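Probable enoyl-CoA hydratase/isomerase (Mycobacterium abscessus, PDB 3SWX) probably acts on acyl-CoA thioesters as an enoyl-CoA hydratase or isomerase of the crotonase-like family, its exact substrate and reaction being unsettled. Local coordinates at residues B[45-56]-B[99-107]. Residues are numbered along the deposited sequence; the frame is centred on the assembly and turned at random.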
loop_
_atom_site.group_PDB
_atom_site.type_symbol
_atom_site.label_atom_id
_atom_site.label_comp_id
_atom_site.label_asym_id
_atom_site.label_seq_id
_atom_site.Cartn_x
_atom_site.Cartn_y
_atom_site.Cartn_z
ATOM N N LEU B 45 14.279 17.445 17.223
ATOM C CA LEU B 45 13.293 17.442 16.145
ATOM C C LEU B 45 12.295 18.578 16.287
ATOM O O LEU B 45 11.833 19.127 15.289
ATOM C CB LEU B 45 12.610 16.088 16.049
ATOM C CG LEU B 45 13.529 14.952 15.572
ATOM C CD1 LEU B 45 12.786 13.626 15.566
ATOM C CD2 LEU B 45 14.123 15.256 14.187
ATOM N N GLY B 46 11.987 18.966 17.523
ATOM C CA GLY B 46 11.119 20.141 17.764
ATOM C C GLY B 46 11.808 21.434 17.348
ATOM O O GLY B 46 11.203 22.306 16.721
ATOM N N GLU B 47 13.089 21.547 17.690
ATOM C CA GLU B 47 13.934 22.638 17.201
ATOM C C GLU B 47 13.940 22.663 15.666
ATOM O O GLU B 47 13.796 23.729 15.045
ATOM C CB GLU B 47 15.358 22.462 17.725
ATOM C CG GLU B 47 16.175 23.720 17.817
ATOM C CD GLU B 47 16.348 24.179 19.259
ATOM O OE1 GLU B 47 16.972 23.424 20.050
ATOM O OE2 GLU B 47 15.849 25.284 19.596
ATOM N N TYR B 48 14.080 21.488 15.050
ATOM C CA TYR B 48 14.115 21.404 13.590
ATOM C C TYR B 48 12.834 22.012 13.001
ATOM O O TYR B 48 12.876 22.856 12.096
ATOM C CB TYR B 48 14.333 19.940 13.144
ATOM C CG TYR B 48 14.077 19.676 11.678
ATOM C CD1 TYR B 48 14.707 20.433 10.691
ATOM C CD2 TYR B 48 13.206 18.653 11.273
ATOM C CE1 TYR B 48 14.465 20.201 9.342
ATOM C CE2 TYR B 48 12.952 18.414 9.928
ATOM C CZ TYR B 48 13.595 19.189 8.961
ATOM O OH TYR B 48 13.369 18.957 7.624
ATOM N N GLU B 49 11.709 21.580 13.555
ATOM C CA GLU B 49 10.374 21.984 13.117
ATOM C C GLU B 49 10.214 23.494 13.025
ATOM O O GLU B 49 9.668 24.002 12.063
ATOM C CB GLU B 49 9.313 21.405 14.087
ATOM C CG GLU B 49 7.869 21.814 13.799
ATOM C CD GLU B 49 7.293 21.124 12.576
ATOM O OE1 GLU B 49 7.932 20.190 12.066
ATOM O OE2 GLU B 49 6.192 21.514 12.135
ATOM N N THR B 50 10.705 24.223 14.016
ATOM C CA THR B 50 10.519 25.673 14.043
ATOM C C THR B 50 11.662 26.508 13.415
ATOM O O THR B 50 11.527 27.726 13.256
ATOM C CB THR B 50 10.279 26.121 15.481
ATOM O OG1 THR B 50 11.369 25.687 16.292
ATOM C CG2 THR B 50 8.986 25.492 16.011
ATOM N N ASP B 51 12.773 25.873 13.057
ATOM C CA ASP B 51 13.866 26.590 12.421
ATOM C C ASP B 51 13.662 26.747 10.910
ATOM O O ASP B 51 13.880 25.802 10.134
ATOM C CB ASP B 51 15.175 25.858 12.670
ATOM C CG ASP B 51 16.373 26.681 12.262
ATOM O OD1 ASP B 51 17.445 26.504 12.868
ATOM O OD2 ASP B 51 16.233 27.528 11.360
ATOM N N THR B 52 13.320 27.955 10.476
ATOM C CA THR B 52 13.000 28.186 9.070
ATOM C C THR B 52 14.234 28.150 8.134
ATOM O O THR B 52 14.086 28.157 6.901
ATOM C CB THR B 52 12.285 29.526 8.895
ATOM O OG1 THR B 52 13.160 30.564 9.321
ATOM C CG2 THR B 52 10.987 29.583 9.728
ATOM N N ASP B 53 15.441 28.120 8.699
ATOM C CA ASP B 53 16.648 27.973 7.884
ATOM C C ASP B 53 16.853 26.518 7.436
ATOM O O ASP B 53 17.672 26.256 6.550
ATOM C CB ASP B 53 17.899 28.405 8.657
ATOM C CG ASP B 53 18.023 29.905 8.801
ATOM O OD1 ASP B 53 17.316 30.659 8.093
ATOM O OD2 ASP B 53 18.858 30.328 9.630
ATOM N N LEU B 54 16.136 25.578 8.042
ATOM C CA LEU B 54 16.359 24.165 7.763
ATOM C C LEU B 54 15.268 23.613 6.857
ATOM O O LEU B 54 14.087 23.858 7.073
ATOM C CB LEU B 54 16.471 23.379 9.065
ATOM C CG LEU B 54 17.635 23.837 9.953
ATOM C CD1 LEU B 54 17.610 23.123 11.321
ATOM C CD2 LEU B 54 19.011 23.648 9.256
ATOM N N ARG B 55 15.686 22.866 5.842
ATOM C CA ARG B 55 14.783 22.367 4.819
ATOM C C ARG B 55 14.646 20.842 4.793
ATOM O O ARG B 55 13.758 20.329 4.118
ATOM C CB ARG B 55 15.274 22.847 3.447
ATOM C CG ARG B 55 15.319 24.368 3.305
ATOM C CD ARG B 55 15.765 24.808 1.922
ATOM N NE ARG B 55 15.608 26.258 1.782
ATOM C CZ ARG B 55 15.700 26.931 0.631
ATOM N NH1 ARG B 55 15.949 26.306 -0.509
ATOM N NH2 ARG B 55 15.511 28.240 0.611
ATOM N N ALA B 56 15.547 20.143 5.485
ATOM C CA ALA B 56 15.586 18.680 5.545
ATOM C C ALA B 56 16.407 18.250 6.756
ATOM O O ALA B 56 17.233 19.010 7.248
ATOM C CB ALA B 56 16.183 18.108 4.289
ATOM N N ARG B 99 0.792 14.460 16.361
ATOM C CA ARG B 99 1.586 15.511 15.752
ATOM C C ARG B 99 2.710 14.932 14.899
ATOM O O ARG B 99 3.431 14.036 15.334
ATOM C CB ARG B 99 2.163 16.389 16.867
ATOM C CG ARG B 99 2.828 17.673 16.394
ATOM C CD ARG B 99 3.279 18.507 17.593
ATOM N NE ARG B 99 4.081 19.657 17.193
ATOM C CZ ARG B 99 4.992 20.245 17.969
ATOM N NH1 ARG B 99 5.253 19.774 19.195
ATOM N NH2 ARG B 99 5.667 21.300 17.520
ATOM N N GLN B 100 2.860 15.455 13.693
ATOM C CA GLN B 100 3.932 15.049 12.806
ATOM C C GLN B 100 4.766 16.236 12.307
ATOM O O GLN B 100 4.300 17.389 12.290
ATOM C CB GLN B 100 3.358 14.290 11.608
ATOM C CG GLN B 100 2.772 12.960 11.972
ATOM C CD GLN B 100 1.302 12.906 11.779
ATOM O OE1 GLN B 100 0.524 13.610 12.462
ATOM N NE2 GLN B 100 0.882 12.057 10.840
ATOM N N LEU B 101 5.987 15.925 11.877
ATOM C CA LEU B 101 6.898 16.922 11.293
ATOM C C LEU B 101 6.356 17.549 10.004
ATOM O O LEU B 101 5.806 16.851 9.139
ATOM C CB LEU B 101 8.264 16.299 11.003
ATOM C CG LEU B 101 9.099 15.923 12.231
ATOM C CD1 LEU B 101 10.395 15.229 11.803
ATOM C CD2 LEU B 101 9.380 17.192 13.084
ATOM N N SER B 102 6.553 18.859 9.881
ATOM C CA SER B 102 6.090 19.639 8.725
ATOM C C SER B 102 7.096 19.627 7.611
ATOM O O SER B 102 6.799 20.070 6.506
ATOM C CB SER B 102 5.881 21.113 9.120
ATOM O OG SER B 102 4.820 21.230 10.042
ATOM N N LYS B 103 8.296 19.150 7.919
ATOM C CA LYS B 103 9.398 19.152 6.967
ATOM C C LYS B 103 10.045 17.775 6.940
ATOM O O LYS B 103 9.839 16.964 7.865
ATOM C CB LYS B 103 10.423 20.224 7.330
ATOM C CG LYS B 103 9.850 21.611 7.364
ATOM C CD LYS B 103 10.907 22.628 7.668
ATOM C CE LYS B 103 11.365 22.581 9.109
ATOM N NZ LYS B 103 12.276 23.727 9.387
ATOM N N PRO B 104 10.832 17.506 5.885
ATOM C CA PRO B 104 11.291 16.141 5.628
ATOM C C PRO B 104 12.265 15.588 6.657
ATOM O O PRO B 104 13.078 16.330 7.206
ATOM C CB PRO B 104 11.933 16.245 4.245
ATOM C CG PRO B 104 11.274 17.416 3.611
ATOM C CD PRO B 104 11.106 18.386 4.735
ATOM N N LEU B 105 12.125 14.299 6.946
ATOM C CA LEU B 105 13.072 13.540 7.750
ATOM C C LEU B 105 13.558 12.321 6.952
ATOM O O LEU B 105 12.771 11.550 6.412
ATOM C CB LEU B 105 12.443 13.093 9.059
ATOM C CG LEU B 105 13.346 12.296 10.014
ATOM C CD1 LEU B 105 14.556 13.085 10.571
ATOM C CD2 LEU B 105 12.524 11.685 11.187
ATOM N N LEU B 106 14.870 12.166 6.857
ATOM C CA LEU B 106 15.435 10.999 6.225
ATOM C C LEU B 106 16.136 10.196 7.306
ATOM O O LEU B 106 16.719 10.766 8.228
ATOM C CB LEU B 106 16.427 11.399 5.121
ATOM C CG LEU B 106 15.871 12.252 3.972
ATOM C CD1 LEU B 106 15.871 13.753 4.342
ATOM C CD2 LEU B 106 16.658 12.013 2.700
ATOM N N VAL B 107 16.072 8.875 7.206
ATOM C CA VAL B 107 16.767 8.016 8.166
ATOM C C VAL B 107 17.741 7.091 7.448
ATOM O O VAL B 107 17.377 6.417 6.490
ATOM C CB VAL B 107 15.778 7.219 9.051
ATOM C CG1 VAL B 107 16.488 6.086 9.785
ATOM C CG2 VAL B 107 15.093 8.161 10.057
HETATM O O HOH W 1 10.365 25.716 9.462
#
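K103 reaches to the C-terminal end of helix 35-50 and sets CE over one face of the Y48 ring in a CH-pi contact, 4.2 Å from the centroid and displaced toward the rim. A bend at chi3 (-72°) carries the ammonium past the ring to the backbone oxygens beyond it. There NZ donates to Y48 O and to L54 O, each at 2.9 Å, and to a water that in turn donates to E49 O. Y48 O is gripped twice, since D51 N comes to it from the other face of its carbonyl plane. Among the carbonyls of the helix end and the turn that follows, the lysine charge is probably stabilised. From the far end of the same ring, Y48 OH donates in the carbonyl plane to a lone pair of P104 O, 2.7 Å away, which ties the phenol end to the chain entering strand 105-109. The next residue, E49, bends at chi2 (73°) so that its carboxylate faces S102 with both oxygens: OE1 takes S102 N at 2.9 Å in an almost straight bond (177°), and OE2 takes S102 OG, each through its syn lone pair. The L101 side chain runs past E49 in the opposite direction, bringing CD2 within 3.5 Å of E49 OE1, while L45 CD2 packs on L105 CD1 at 4.2 Å. P104 also packs on L168 of a second subunit. The contact joins the connection from helix 35-50 to strand 56-61, with its type I D51-L54 turn, to the lead-in of strand 105-109, the parallel neighbour of 56-61 in the sheet of the crotonase fold.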